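Local coordinates for phosphodiesterase (Trypanosoma brucei brucei, PDB 5H2Q), which belongs to the cyclic nucleotide phosphodiesterase family and has an all-helical phosphodiesterase domain that holds a zinc and a magnesium ion, at residues Leu211-Glu216 / Arg230-Asp235. Numbering follows the deposited sequence.
Sequences LEKYLE and RQMTMD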
loop_
_atom_site.group_PDB
_atom_site.type_symbol
_atom_site.label_atom_id
_atom_site.label_comp_id
_atom_site.label_asym_id
_atom_site.label_seq_id
_atom_site.Cartn_x
_atom_site.Cartn_y
_atom_site.Cartn_z
ATOM N N LEU A 211 -0.929 5.829 14.760
ATOM C CA LEU A 211 -0.571 4.714 15.635
ATOM C C LEU A 211 -1.051 4.942 17.075
ATOM O O LEU A 211 -1.717 4.075 17.626
ATOM C CB LEU A 211 0.942 4.370 15.607
ATOM C CG LEU A 211 1.414 3.266 16.609
ATOM C CD1 LEU A 211 0.698 1.928 16.356
ATOM C CD2 LEU A 211 2.914 3.074 16.579
ATOM N N GLU A 212 -0.718 6.090 17.669
ATOM C CA GLU A 212 -1.118 6.342 19.055
ATOM C C GLU A 212 -2.639 6.568 19.192
ATOM O O GLU A 212 -3.208 6.120 20.193
ATOM C CB GLU A 212 -0.270 7.453 19.710
ATOM C CG GLU A 212 1.211 7.084 19.847
ATOM C CD GLU A 212 1.628 5.825 20.594
ATOM O OE1 GLU A 212 2.674 5.242 20.223
ATOM O OE2 GLU A 212 0.930 5.423 21.553
ATOM N N LYS A 213 -3.307 7.153 18.160
ATOM C CA LYS A 213 -4.763 7.336 18.161
ATOM C C LYS A 213 -5.479 5.973 18.188
ATOM O O LYS A 213 -6.486 5.817 18.887
ATOM C CB LYS A 213 -5.245 8.187 16.975
ATOM C CG LYS A 213 -6.692 8.650 17.123
ATOM C CD LYS A 213 -7.235 9.415 15.923
ATOM C CE LYS A 213 -8.730 9.605 16.075
ATOM N NZ LYS A 213 -9.338 10.317 14.921
ATOM N N TYR A 214 -4.927 4.981 17.475
ATOM C CA TYR A 214 -5.477 3.632 17.436
ATOM C C TYR A 214 -5.283 2.953 18.787
ATOM O O TYR A 214 -6.246 2.419 19.338
ATOM C CB TYR A 214 -4.814 2.814 16.311
ATOM C CG TYR A 214 -5.135 1.335 16.313
ATOM C CD1 TYR A 214 -6.367 0.867 15.855
ATOM C CD2 TYR A 214 -4.181 0.395 16.690
ATOM C CE1 TYR A 214 -6.661 -0.496 15.836
ATOM C CE2 TYR A 214 -4.472 -0.969 16.701
ATOM C CZ TYR A 214 -5.707 -1.412 16.251
ATOM O OH TYR A 214 -5.984 -2.761 16.234
ATOM N N LEU A 215 -4.041 2.993 19.322
ATOM C CA LEU A 215 -3.683 2.376 20.600
ATOM C C LEU A 215 -4.491 2.914 21.775
ATOM O O LEU A 215 -4.796 2.139 22.681
ATOM C CB LEU A 215 -2.168 2.467 20.875
ATOM C CG LEU A 215 -1.223 1.753 19.901
ATOM C CD1 LEU A 215 0.216 2.163 20.149
ATOM C CD2 LEU A 215 -1.361 0.234 19.965
ATOM N N GLU A 216 -4.868 4.205 21.750
ATOM C CA GLU A 216 -5.681 4.784 22.817
ATOM C C GLU A 216 -7.130 4.361 22.728
ATOM O O GLU A 216 -7.748 4.096 23.766
ATOM C CB GLU A 216 -5.545 6.308 22.918
ATOM C CG GLU A 216 -4.843 6.731 24.200
ATOM C CD GLU A 216 -5.656 6.679 25.478
ATOM O OE1 GLU A 216 -5.755 5.587 26.084
ATOM O OE2 GLU A 216 -6.147 7.747 25.908
ATOM N N ARG A 230 -13.535 0.957 13.764
ATOM C CA ARG A 230 -13.265 0.219 12.517
ATOM C C ARG A 230 -12.411 1.038 11.541
ATOM O O ARG A 230 -11.499 0.470 10.931
ATOM C CB ARG A 230 -14.550 -0.300 11.863
ATOM C CG ARG A 230 -15.318 -1.268 12.768
ATOM C CD ARG A 230 -16.366 -2.112 12.047
ATOM N NE ARG A 230 -17.238 -1.308 11.192
ATOM C CZ ARG A 230 -18.325 -0.664 11.607
ATOM N NH1 ARG A 230 -18.685 -0.706 12.885
ATOM N NH2 ARG A 230 -19.054 0.036 10.750
ATOM N N GLN A 231 -12.675 2.353 11.431
ATOM C CA GLN A 231 -11.884 3.251 10.563
ATOM C C GLN A 231 -10.427 3.290 11.015
ATOM O O GLN A 231 -9.530 3.212 10.187
ATOM C CB GLN A 231 -12.445 4.678 10.486
ATOM C CG GLN A 231 -11.688 5.571 9.476
ATOM C CD GLN A 231 -11.799 5.068 8.041
ATOM O OE1 GLN A 231 -12.904 4.912 7.506
ATOM N NE2 GLN A 231 -10.659 4.751 7.408
ATOM N N MET A 232 -10.188 3.392 12.330
ATOM C CA MET A 232 -8.825 3.367 12.835
ATOM C C MET A 232 -8.144 2.034 12.541
ATOM O O MET A 232 -6.971 2.034 12.209
ATOM C CB MET A 232 -8.761 3.769 14.324
ATOM C CG MET A 232 -8.964 5.272 14.557
ATOM S SD MET A 232 -7.883 6.440 13.693
ATOM C CE MET A 232 -6.305 5.659 13.917
ATOM N N THR A 233 -8.881 0.891 12.611
ATOM C CA THR A 233 -8.340 -0.413 12.266
ATOM C C THR A 233 -7.991 -0.406 10.754
ATOM O O THR A 233 -6.936 -0.912 10.375
ATOM C CB THR A 233 -9.337 -1.533 12.616
ATOM O OG1 THR A 233 -9.636 -1.463 14.018
ATOM C CG2 THR A 233 -8.803 -2.900 12.290
ATOM N N MET A 234 -8.887 0.143 9.916
ATOM C CA MET A 234 -8.634 0.235 8.465
ATOM C C MET A 234 -7.368 1.078 8.195
ATOM O O MET A 234 -6.514 0.654 7.425
ATOM C CB MET A 234 -9.827 0.885 7.753
ATOM C CG MET A 234 -11.090 0.013 7.765
ATOM S SD MET A 234 -12.432 0.736 6.823
ATOM C CE MET A 234 -11.818 0.449 5.129
ATOM N N ASP A 235 -7.230 2.240 8.869
ATOM C CA ASP A 235 -6.039 3.108 8.697
ATOM C C ASP A 235 -4.785 2.350 9.104
ATOM O O ASP A 235 -3.798 2.318 8.362
ATOM C CB ASP A 235 -6.171 4.363 9.579
ATOM C CG ASP A 235 -7.289 5.315 9.244
ATOM O OD1 ASP A 235 -7.845 5.224 8.113
ATOM O OD2 ASP A 235 -7.587 6.191 10.088
HETATM O O HOH W 1 -8.573 -3.449 15.637
#
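Met-232 folds back on itself, its chain bent at chi2 (-55°) and again at chi3, and the terminal CE thereby reaches the backbone of Tyr-214, whose ring carbon CG stands anti to its own N (chi1 170°) and swings the phenol toward Thr-233. The contact is a helix-helix packing within the all-helical phosphodiesterase fold: helices 207-217 and 227-242 run roughly antiparallel, their local axes 139° apart and 9.7 Å from each other at closest approach. Methionine suits the middle, being apolar yet flexible enough to curl into a confined place. Its CE lies 3.9 Å from Tyr-214 N and 4.0 Å from Tyr-214 CB, while Phe-210 and Leu-217 of helix 207-217 also touch the side chain. On the outer side the extended chain of Lys-213 crosses Met-232 at about a right angle, CD 3.8 Å from SD; its methylenes shield the sulfur although the residue itself is exposed. Lys-213 NZ and Asp-235 OD2 make no contact, but their opposite charges probably attract weakly. Asp-235 is held along its own helix by Gln-231, one turn earlier, whose NE2 donates to OD1 over 2.9 Å from above the carboxylate plane. Tyrosine packs its ring beside helix 227-242 while its far OH reaches a water. Small, polar Thr-233 fits at the ring edge, OG1 touching Tyr-214 CE1 at 3.6 Å; its hydrogen bonds go to His-229 O, Tyr-222 OH and that water, which lies in the ring plane, 2.7 Å from Tyr-214 OH, and donates to Thr-233 OG1 over 2.8 Å.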